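Cobalamin biosynthesis protein CobN (Mycobacterium tuberculosis, PDB 7C6O) forms the catalytic large subunit of cobaltochelatase, which inserts cobalt into a corrin precursor of cobalamin in an ATP-dependent reaction. Local coordinates at residues E711-L716 and T770-S775; A723-G728 and L790-T795; W877-G882 and R975-A980. All coordinates share one frame; numbering follows the deposited sequence.

Contact 1: residues E711-L716 and T770-S775; sequences EQELDL and TGWDPS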
loop_
_atom_site.group_PDB
_atom_site.type_symbol
_atom_site.label_atom_id
_atom_site.label_comp_id
_atom_site.label_asym_id
_atom_site.label_seq_id
_atom_site.Cartn_x
_atom_site.Cartn_y
_atom_site.Cartn_z
ATOM N N GLU A 711 -21.393 24.858 -1.104
ATOM C CA GLU A 711 -21.498 24.260 -2.431
ATOM C C GLU A 711 -20.483 23.140 -2.628
ATOM O O GLU A 711 -20.757 22.177 -3.354
ATOM C CB GLU A 711 -21.322 25.335 -3.504
ATOM N N GLN A 712 -19.313 23.242 -1.993
ATOM C CA GLN A 712 -18.322 22.175 -2.107
ATOM C C GLN A 712 -18.787 20.915 -1.388
ATOM O O GLN A 712 -18.514 19.798 -1.841
ATOM C CB GLN A 712 -16.972 22.639 -1.559
ATOM C CG GLN A 712 -16.372 23.826 -2.303
ATOM C CD GLN A 712 -16.973 25.156 -1.876
ATOM O OE1 GLN A 712 -17.329 25.344 -0.711
ATOM N NE2 GLN A 712 -17.095 26.082 -2.821
ATOM N N GLU A 713 -19.488 21.077 -0.263
ATOM C CA GLU A 713 -20.091 19.926 0.402
ATOM C C GLU A 713 -21.187 19.309 -0.458
ATOM O O GLU A 713 -21.305 18.081 -0.534
ATOM C CB GLU A 713 -20.651 20.338 1.764
ATOM C CG GLU A 713 -21.318 19.211 2.533
ATOM C CD GLU A 713 -21.924 19.680 3.844
ATOM O OE1 GLU A 713 -22.714 20.649 3.825
ATOM O OE2 GLU A 713 -21.603 19.086 4.894
ATOM N N LEU A 714 -21.998 20.146 -1.111
ATOM C CA LEU A 714 -23.063 19.636 -1.969
ATOM C C LEU A 714 -22.496 18.831 -3.135
ATOM O O LEU A 714 -22.948 17.714 -3.409
ATOM C CB LEU A 714 -23.922 20.798 -2.472
ATOM C CG LEU A 714 -24.886 20.557 -3.636
ATOM C CD1 LEU A 714 -25.880 19.463 -3.312
ATOM C CD2 LEU A 714 -25.613 21.846 -3.993
ATOM N N ASP A 715 -21.495 19.384 -3.826
ATOM C CA ASP A 715 -20.901 18.684 -4.964
ATOM C C ASP A 715 -20.237 17.381 -4.537
ATOM O O ASP A 715 -20.357 16.360 -5.225
ATOM C CB ASP A 715 -19.889 19.587 -5.669
ATOM C CG ASP A 715 -20.547 20.592 -6.596
ATOM O OD1 ASP A 715 -21.426 20.190 -7.388
ATOM O OD2 ASP A 715 -20.183 21.785 -6.531
ATOM N N LEU A 716 -19.523 17.395 -3.410
ATOM C CA LEU A 716 -18.844 16.185 -2.962
ATOM C C LEU A 716 -19.842 15.106 -2.560
ATOM O O LEU A 716 -19.678 13.935 -2.924
ATOM C CB LEU A 716 -17.900 16.513 -1.807
ATOM C CG LEU A 716 -17.038 15.368 -1.275
ATOM C CD1 LEU A 716 -16.264 14.708 -2.404
ATOM C CD2 LEU A 716 -16.089 15.883 -0.207
ATOM N N THR A 770 -31.888 21.661 5.149
ATOM C CA THR A 770 -32.480 21.272 6.421
ATOM C C THR A 770 -31.435 20.947 7.479
ATOM O O THR A 770 -31.794 20.481 8.564
ATOM C CB THR A 770 -33.397 20.059 6.239
ATOM O OG1 THR A 770 -32.597 18.883 6.043
ATOM C CG2 THR A 770 -34.311 20.252 5.040
ATOM N N GLY A 771 -30.158 21.178 7.191
ATOM C CA GLY A 771 -29.115 20.721 8.085
ATOM C C GLY A 771 -28.897 19.228 8.026
ATOM O O GLY A 771 -28.534 18.620 9.038
ATOM N N TRP A 772 -29.126 18.618 6.860
ATOM C CA TRP A 772 -28.959 17.176 6.666
ATOM C C TRP A 772 -29.815 16.379 7.651
ATOM O O TRP A 772 -29.364 15.398 8.246
ATOM C CB TRP A 772 -27.486 16.776 6.763
ATOM C CG TRP A 772 -26.611 17.539 5.814
ATOM C CD1 TRP A 772 -25.818 18.610 6.109
ATOM C CD2 TRP A 772 -26.449 17.296 4.411
ATOM N NE1 TRP A 772 -25.165 19.043 4.980
ATOM C CE2 TRP A 772 -25.538 18.254 3.923
ATOM C CE3 TRP A 772 -26.983 16.358 3.521
ATOM C CZ2 TRP A 772 -25.147 18.301 2.587
ATOM C CZ3 TRP A 772 -26.594 16.406 2.194
ATOM C CH2 TRP A 772 -25.686 17.371 1.740
ATOM N N ASP A 773 -31.061 16.803 7.814
ATOM C CA ASP A 773 -31.993 16.126 8.707
ATOM C C ASP A 773 -32.432 14.805 8.087
ATOM O O ASP A 773 -33.032 14.813 7.004
ATOM C CB ASP A 773 -33.199 17.024 8.973
ATOM C CG ASP A 773 -34.034 16.559 10.155
ATOM O OD1 ASP A 773 -34.057 15.344 10.443
ATOM O OD2 ASP A 773 -34.677 17.418 10.797
ATOM N N PRO A 774 -32.167 13.661 8.726
ATOM C CA PRO A 774 -32.567 12.378 8.123
ATOM C C PRO A 774 -34.065 12.243 7.923
ATOM O O PRO A 774 -34.496 11.618 6.946
ATOM C CB PRO A 774 -32.043 11.339 9.127
ATOM C CG PRO A 774 -31.000 12.055 9.923
ATOM C CD PRO A 774 -31.456 13.478 10.001
ATOM N N SER A 775 -34.875 12.810 8.821
ATOM C CA SER A 775 -36.323 12.708 8.690
ATOM C C SER A 775 -36.854 13.502 7.505
ATOM O O SER A 775 -37.960 13.223 7.033
ATOM C CB SER A 775 -37.005 13.185 9.974
ATOM O OG SER A 775 -36.773 14.568 10.186
#

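Contact 2: residues A723-G728 and L790-T795; sequences ARQLFG and LRFAAT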
loop_
_atom_site.group_PDB
_atom_site.type_symbol
_atom_site.label_atom_id
_atom_site.label_comp_id
_atom_site.label_asym_id
_atom_site.label_seq_id
_atom_site.Cartn_x
_atom_site.Cartn_y
_atom_site.Cartn_z
ATOM N N ALA A 723 -22.558 6.616 -6.836
ATOM C CA ALA A 723 -22.197 5.213 -6.946
ATOM C C ALA A 723 -23.157 4.333 -6.159
ATOM O O ALA A 723 -23.768 4.763 -5.174
ATOM C CB ALA A 723 -20.773 4.986 -6.437
ATOM N N ARG A 724 -23.304 3.092 -6.615
ATOM C CA ARG A 724 -23.979 2.091 -5.804
ATOM C C ARG A 724 -23.128 1.803 -4.571
ATOM O O ARG A 724 -21.906 1.643 -4.665
ATOM C CB ARG A 724 -24.243 0.823 -6.624
ATOM C CG ARG A 724 -23.398 -0.396 -6.271
ATOM C CD ARG A 724 -22.104 -0.450 -7.074
ATOM N NE ARG A 724 -21.211 -1.496 -6.579
ATOM C CZ ARG A 724 -20.115 -1.268 -5.862
ATOM N NH1 ARG A 724 -19.760 -0.024 -5.566
ATOM N NH2 ARG A 724 -19.369 -2.282 -5.448
ATOM N N GLN A 725 -23.768 1.772 -3.408
ATOM C CA GLN A 725 -23.037 1.696 -2.151
ATOM C C GLN A 725 -22.771 0.252 -1.751
ATOM O O GLN A 725 -23.699 -0.558 -1.665
ATOM C CB GLN A 725 -23.806 2.415 -1.040
ATOM C CG GLN A 725 -24.095 3.882 -1.326
ATOM C CD GLN A 725 -22.834 4.713 -1.492
ATOM O OE1 GLN A 725 -21.756 4.340 -1.021
ATOM N NE2 GLN A 725 -22.965 5.849 -2.168
ATOM N N LEU A 726 -21.500 -0.062 -1.519
ATOM C CA LEU A 726 -21.115 -1.256 -0.776
ATOM C C LEU A 726 -20.954 -0.834 0.678
ATOM O O LEU A 726 -19.988 -0.150 1.031
ATOM C CB LEU A 726 -19.826 -1.862 -1.328
ATOM C CG LEU A 726 -19.325 -3.134 -0.640
ATOM C CD1 LEU A 726 -20.321 -4.276 -0.812
ATOM C CD2 LEU A 726 -17.962 -3.529 -1.177
ATOM N N PHE A 727 -21.916 -1.211 1.514
ATOM C CA PHE A 727 -21.948 -0.762 2.898
ATOM C C PHE A 727 -22.354 -1.929 3.780
ATOM O O PHE A 727 -23.354 -2.599 3.502
ATOM C CB PHE A 727 -22.915 0.415 3.075
ATOM C CG PHE A 727 -22.786 1.111 4.399
ATOM C CD1 PHE A 727 -21.825 2.092 4.587
ATOM C CD2 PHE A 727 -23.623 0.788 5.452
ATOM C CE1 PHE A 727 -21.702 2.736 5.805
ATOM C CE2 PHE A 727 -23.505 1.427 6.672
ATOM C CZ PHE A 727 -22.544 2.404 6.848
ATOM N N GLY A 728 -21.582 -2.170 4.837
ATOM C CA GLY A 728 -21.805 -3.352 5.650
ATOM C C GLY A 728 -21.713 -4.641 4.868
ATOM O O GLY A 728 -22.372 -5.624 5.220
ATOM N N LEU A 790 -31.125 9.471 0.340
ATOM C CA LEU A 790 -30.986 10.723 1.077
ATOM C C LEU A 790 -30.824 10.465 2.570
ATOM O O LEU A 790 -30.080 11.178 3.254
ATOM C CB LEU A 790 -32.192 11.625 0.815
ATOM C CG LEU A 790 -32.402 12.079 -0.631
ATOM C CD1 LEU A 790 -33.641 12.955 -0.744
ATOM C CD2 LEU A 790 -31.173 12.811 -1.146
ATOM N N ARG A 791 -31.521 9.453 3.094
ATOM C CA ARG A 791 -31.374 9.100 4.501
ATOM C C ARG A 791 -29.984 8.542 4.776
ATOM O O ARG A 791 -29.386 8.832 5.819
ATOM C CB ARG A 791 -32.460 8.098 4.898
ATOM C CG ARG A 791 -32.796 8.068 6.379
ATOM C CD ARG A 791 -34.238 7.600 6.611
ATOM N NE ARG A 791 -34.634 6.542 5.683
ATOM C CZ ARG A 791 -35.608 6.654 4.782
ATOM N NH1 ARG A 791 -36.307 7.778 4.691
ATOM N NH2 ARG A 791 -35.892 5.637 3.979
ATOM N N PHE A 792 -29.456 7.744 3.845
ATOM C CA PHE A 792 -28.086 7.255 3.965
ATOM C C PHE A 792 -27.091 8.408 3.970
ATOM O O PHE A 792 -26.117 8.395 4.732
ATOM C CB PHE A 792 -27.783 6.284 2.823
ATOM C CG PHE A 792 -26.360 5.799 2.790
ATOM C CD1 PHE A 792 -25.915 4.848 3.691
ATOM C CD2 PHE A 792 -25.472 6.284 1.841
ATOM C CE1 PHE A 792 -24.607 4.396 3.656
ATOM C CE2 PHE A 792 -24.164 5.837 1.801
ATOM C CZ PHE A 792 -23.731 4.890 2.709
ATOM N N ALA A 793 -27.324 9.419 3.131
ATOM C CA ALA A 793 -26.447 10.585 3.117
ATOM C C ALA A 793 -26.457 11.300 4.461
ATOM O O ALA A 793 -25.405 11.708 4.967
ATOM C CB ALA A 793 -26.863 11.541 2.000
ATOM N N ALA A 794 -27.639 11.455 5.060
ATOM C CA ALA A 794 -27.734 12.190 6.315
ATOM C C ALA A 794 -27.229 11.367 7.493
ATOM O O ALA A 794 -26.654 11.925 8.434
ATOM C CB ALA A 794 -29.176 12.637 6.556
ATOM N N THR A 795 -27.419 10.049 7.458
ATOM C CA THR A 795 -27.052 9.188 8.574
ATOM C C THR A 795 -25.582 8.783 8.554
ATOM O O THR A 795 -24.944 8.731 9.612
ATOM C CB THR A 795 -27.931 7.932 8.575
ATOM O OG1 THR A 795 -29.310 8.313 8.671
ATOM C CG2 THR A 795 -27.582 7.039 9.748
#

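Contact 3: residues W877-G882 and R975-A980; sequences WPRSVG and RAHAQA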
loop_
_atom_site.group_PDB
_atom_site.type_symbol
_atom_site.label_atom_id
_atom_site.label_comp_id
_atom_site.label_asym_id
_atom_site.label_seq_id
_atom_site.Cartn_x
_atom_site.Cartn_y
_atom_site.Cartn_z
ATOM N N TRP A 877 -8.701 -12.251 -32.172
ATOM C CA TRP A 877 -8.316 -12.143 -30.775
ATOM C C TRP A 877 -6.878 -11.642 -30.659
ATOM O O TRP A 877 -6.034 -11.953 -31.504
ATOM C CB TRP A 877 -8.436 -13.491 -30.070
ATOM C CG TRP A 877 -9.777 -14.134 -30.174
ATOM C CD1 TRP A 877 -10.116 -15.201 -30.954
ATOM C CD2 TRP A 877 -10.964 -13.762 -29.465
ATOM N NE1 TRP A 877 -11.441 -15.514 -30.777
ATOM C CE2 TRP A 877 -11.985 -14.645 -29.868
ATOM C CE3 TRP A 877 -11.264 -12.765 -28.532
ATOM C CZ2 TRP A 877 -13.283 -14.561 -29.372
ATOM C CZ3 TRP A 877 -12.553 -12.684 -28.040
ATOM C CH2 TRP A 877 -13.547 -13.577 -28.460
ATOM N N PRO A 878 -6.570 -10.869 -29.619
ATOM C CA PRO A 878 -5.166 -10.546 -29.350
ATOM C C PRO A 878 -4.433 -11.779 -28.845
ATOM O O PRO A 878 -4.952 -12.537 -28.023
ATOM C CB PRO A 878 -5.252 -9.459 -28.273
ATOM C CG PRO A 878 -6.517 -9.775 -27.546
ATOM C CD PRO A 878 -7.471 -10.325 -28.586
ATOM N N ARG A 879 -3.222 -11.988 -29.364
ATOM C CA ARG A 879 -2.444 -13.154 -28.955
ATOM C C ARG A 879 -1.985 -13.038 -27.508
ATOM O O ARG A 879 -1.892 -14.052 -26.804
ATOM C CB ARG A 879 -1.239 -13.334 -29.879
ATOM C CG ARG A 879 -0.274 -12.160 -29.865
ATOM C CD ARG A 879 0.793 -12.269 -30.941
ATOM N NE ARG A 879 1.550 -11.026 -31.061
ATOM C CZ ARG A 879 1.141 -9.970 -31.758
ATOM N NH1 ARG A 879 -0.019 -10.006 -32.397
ATOM N NH2 ARG A 879 1.889 -8.875 -31.815
ATOM N N SER A 880 -1.710 -11.820 -27.047
ATOM C CA SER A 880 -1.206 -11.600 -25.702
ATOM C C SER A 880 -1.586 -10.202 -25.239
ATOM O O SER A 880 -1.568 -9.249 -26.024
ATOM C CB SER A 880 0.316 -11.779 -25.637
ATOM O OG SER A 880 0.797 -11.513 -24.332
ATOM N N VAL A 881 -1.928 -10.094 -23.959
ATOM C CA VAL A 881 -2.216 -8.822 -23.310
ATOM C C VAL A 881 -1.115 -8.552 -22.296
ATOM O O VAL A 881 -0.774 -9.430 -21.496
ATOM C CB VAL A 881 -3.594 -8.836 -22.625
ATOM C CG1 VAL A 881 -3.801 -7.566 -21.812
ATOM C CG2 VAL A 881 -4.703 -9.012 -23.658
ATOM N N GLY A 882 -0.550 -7.348 -22.340
ATOM C CA GLY A 882 0.360 -6.887 -21.307
ATOM C C GLY A 882 -0.391 -5.979 -20.353
ATOM O O GLY A 882 -1.067 -5.040 -20.778
ATOM N N ARG A 975 -0.231 -21.902 -24.013
ATOM C CA ARG A 975 0.515 -23.112 -24.342
ATOM C C ARG A 975 1.247 -22.967 -25.669
ATOM O O ARG A 975 2.389 -23.419 -25.806
ATOM C CB ARG A 975 -0.425 -24.317 -24.381
ATOM C CG ARG A 975 0.257 -25.596 -24.830
ATOM C CD ARG A 975 -0.695 -26.772 -24.803
ATOM N NE ARG A 975 -0.020 -28.020 -25.147
ATOM C CZ ARG A 975 0.696 -28.740 -24.289
ATOM N NH1 ARG A 975 1.277 -29.865 -24.688
ATOM N NH2 ARG A 975 0.833 -28.338 -23.032
ATOM N N ALA A 976 0.610 -22.330 -26.654
ATOM C CA ALA A 976 1.233 -22.178 -27.965
ATOM C C ALA A 976 2.537 -21.396 -27.869
ATOM O O ALA A 976 3.551 -21.779 -28.464
ATOM C CB ALA A 976 0.264 -21.494 -28.929
ATOM N N HIS A 977 2.529 -20.293 -27.117
ATOM C CA HIS A 977 3.743 -19.500 -26.959
ATOM C C HIS A 977 4.782 -20.241 -26.129
ATOM O O HIS A 977 5.978 -20.203 -26.446
ATOM C CB HIS A 977 3.411 -18.153 -26.320
ATOM C CG HIS A 977 2.484 -17.310 -27.139
ATOM N ND1 HIS A 977 1.709 -16.311 -26.591
ATOM C CD2 HIS A 977 2.210 -17.315 -28.464
ATOM C CE1 HIS A 977 0.995 -15.738 -27.545
ATOM N NE2 HIS A 977 1.280 -16.330 -28.690
ATOM N N ALA A 978 4.346 -20.919 -25.064
ATOM C CA ALA A 978 5.282 -21.659 -24.224
ATOM C C ALA A 978 5.947 -22.792 -24.996
ATOM O O ALA A 978 7.145 -23.049 -24.825
ATOM C CB ALA A 978 4.565 -22.200 -22.987
ATOM N N GLN A 979 5.188 -23.485 -25.852
ATOM C CA GLN A 979 5.777 -24.562 -26.643
ATOM C C GLN A 979 6.775 -24.018 -27.658
ATOM O O GLN A 979 7.799 -24.655 -27.931
ATOM C CB GLN A 979 4.687 -25.371 -27.349
ATOM C CG GLN A 979 3.722 -26.098 -26.420
ATOM C CD GLN A 979 4.426 -26.868 -25.321
ATOM O OE1 GLN A 979 4.534 -26.396 -24.189
ATOM N NE2 GLN A 979 4.902 -28.062 -25.647
ATOM N N ALA A 980 6.495 -22.845 -28.231
ATOM C CA ALA A 980 7.445 -22.238 -29.157
ATOM C C ALA A 980 8.740 -21.867 -28.448
ATOM O O ALA A 980 9.834 -22.074 -28.987
ATOM C CB ALA A 980 6.822 -21.009 -29.821
#

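Contact 1: residues E711-L716 and T770-S775
The Schellman turn that ends helix 750-769 carries Trp-772, and this ring meets Glu-713 on helix 710-722. Glu-713 OE1 sits at the edge of the indole, in its plane, where it meets the N-H. Trp-772 NE1 donates to Glu-713 OE1 over 3.1 Å in a weak bond, bent to 144° at the hydrogen. The carboxylate itself is turned 78° against the ring plane. Glu-713 gets there by a fully extended chain, with CG anti to the backbone N (chi1 179°). Its aliphatic part also packs on the benzo side of the indole, where CG stands 3.9 Å from Trp-772 CZ2. The same OE1 accepts from Gln-768 NE2, near the end of helix 750-769, and that bond is the stronger of the two. One oxygen thus ties the helix to both the last turn of its neighbour and the loop beyond. Ile-798 of helix 784-801 touches both Glu-713 and Trp-772.

The loop is braced from within. Gly-771 is the C-prime residue, with positive phi. Asp-773 N donates to Thr-770 OG1 at 3.1 Å, an ST motif. Asp-773 OD1 then takes Ser-775 OG at 2.8 Å and Ser-775 N at 3.1 Å, both from the same face of its carboxylate. The arrangement is typical of a tight link between two helices: a Schellman motif closes one, and an aspartate caps the turn into the next.

Contact 2: residues A723-G728 and L790-T795
Phe-792 on helix 784-801 points the edge of its ring at the face of Phe-727, in the loop after helix 710-722. This is a T-shaped pair. The planes stand at 82° and the centroids are 5.2 Å apart. Phe-792 CE1 is the atom that enters, over one face of Phe-727 and offset toward the rim. It comes to 3.7 Å from Phe-727 CD1 and 3.8 Å from Phe-727 CG. Both rings have CG anti to the backbone N (chi1 176° for Phe-792), which carries each one out from its own backbone toward the other segment.

Gln-725 meets the other meta carbon of the Phe-792 ring, CE2. Phe-792 CE2 lies 3.7 Å from Gln-725 CG and equally near its CD. The amide plane is inclined 34° to the ring, an oblique packing. The chain of Gln-725 is bent at chi2, and its NE2 is held by the carbonyl oxygen of Ile-720. That bond steadies the amide, and CG and CD lie obliquely against CE2. Phe-792 also touches Ile-733 and Val-797, and Phe-727 lies against Glu-796 and Arg-800 of the same helix as Phe-792.

On the helix, Arg-791 O accepts from Thr-795 OG1 at 2.9 Å and from Thr-795 N, on opposite faces of its carbonyl plane. Across the contact itself the adhesion is apolar and aromatic. It implies that shape and ring orientation join the loop to the helix, while the amide NE2 is bonded to the Ile-720 carbonyl near the end of helix 710-722.

Contact 3: residues W877-G882 and R975-A980
His-977 of helix 973-985 brings its imidazole CE1 to the backbone just before strand 880-885. The nearest atom is the carbonyl oxygen of Arg-879, 3.4 Å from His-977 CE1. It lies at the ring edge, near the ring plane. This is a close approach of a ring carbon to a carbonyl oxygen. The Arg-879 side chain adds its first carbon, with CB 4.0 Å from His-977 CE1 and 4.1 Å from His-977 NE2. Beyond CB the chain leads away. Its CG sits between the backbone N and the carbonyl carbon (chi1 61°), and the chain then runs extended to NE. The guanidinium therefore does not take part in the contact. Ser-880 CB comes obliquely to the ring at a looser 4.4 Å from His-977 CE1.

In the next shell, Asp-935 fixes the imidazole through a hydrogen bond between its OD2 and His-977 ND1. Asp-935 begins the neighbouring strand 935-940 and also pairs by its backbone with Val-881. Asp-935, on the strand beside 880-885, thus positions the histidine. Arg-994 and Arg-1053, both in loops, touch the His-977 side chain. On the other flank of strand 880-885, Ser-880 bonds by its backbone to Ala-1055, just before strand 1056-1061, and Gly-882 to Val-1056 and Ala-1058 on it. The helix packs by His-977 at the start of an inner strand of a mixed sheet with a parallel middle, an alpha/beta arrangement.

How the contacts relate
Contacts 1 and 2 are neighbours, with centres 13 Å apart. They share a helical region: contact 1 uses helix 710-722, and the loop of contact 2 directly follows that helix, while helix 784-801 holds the other segment of contact 2. They also meet directly, Trp-772 and Pro-774 packing on Ala-794. Their segments alternate along the chain. Contact 3 lies far off, about 31 Å from contact 1 and 23 Å from contact 2 by nearest atoms, where a helix meets a mixed sheet. Contact 2 is buried and rests on aromatic packing. Contact 1 is at the surface and uses a weak indole-carboxylate bond. Contact 3 is partly buried, and a histidine edge meets a backbone carbonyl there.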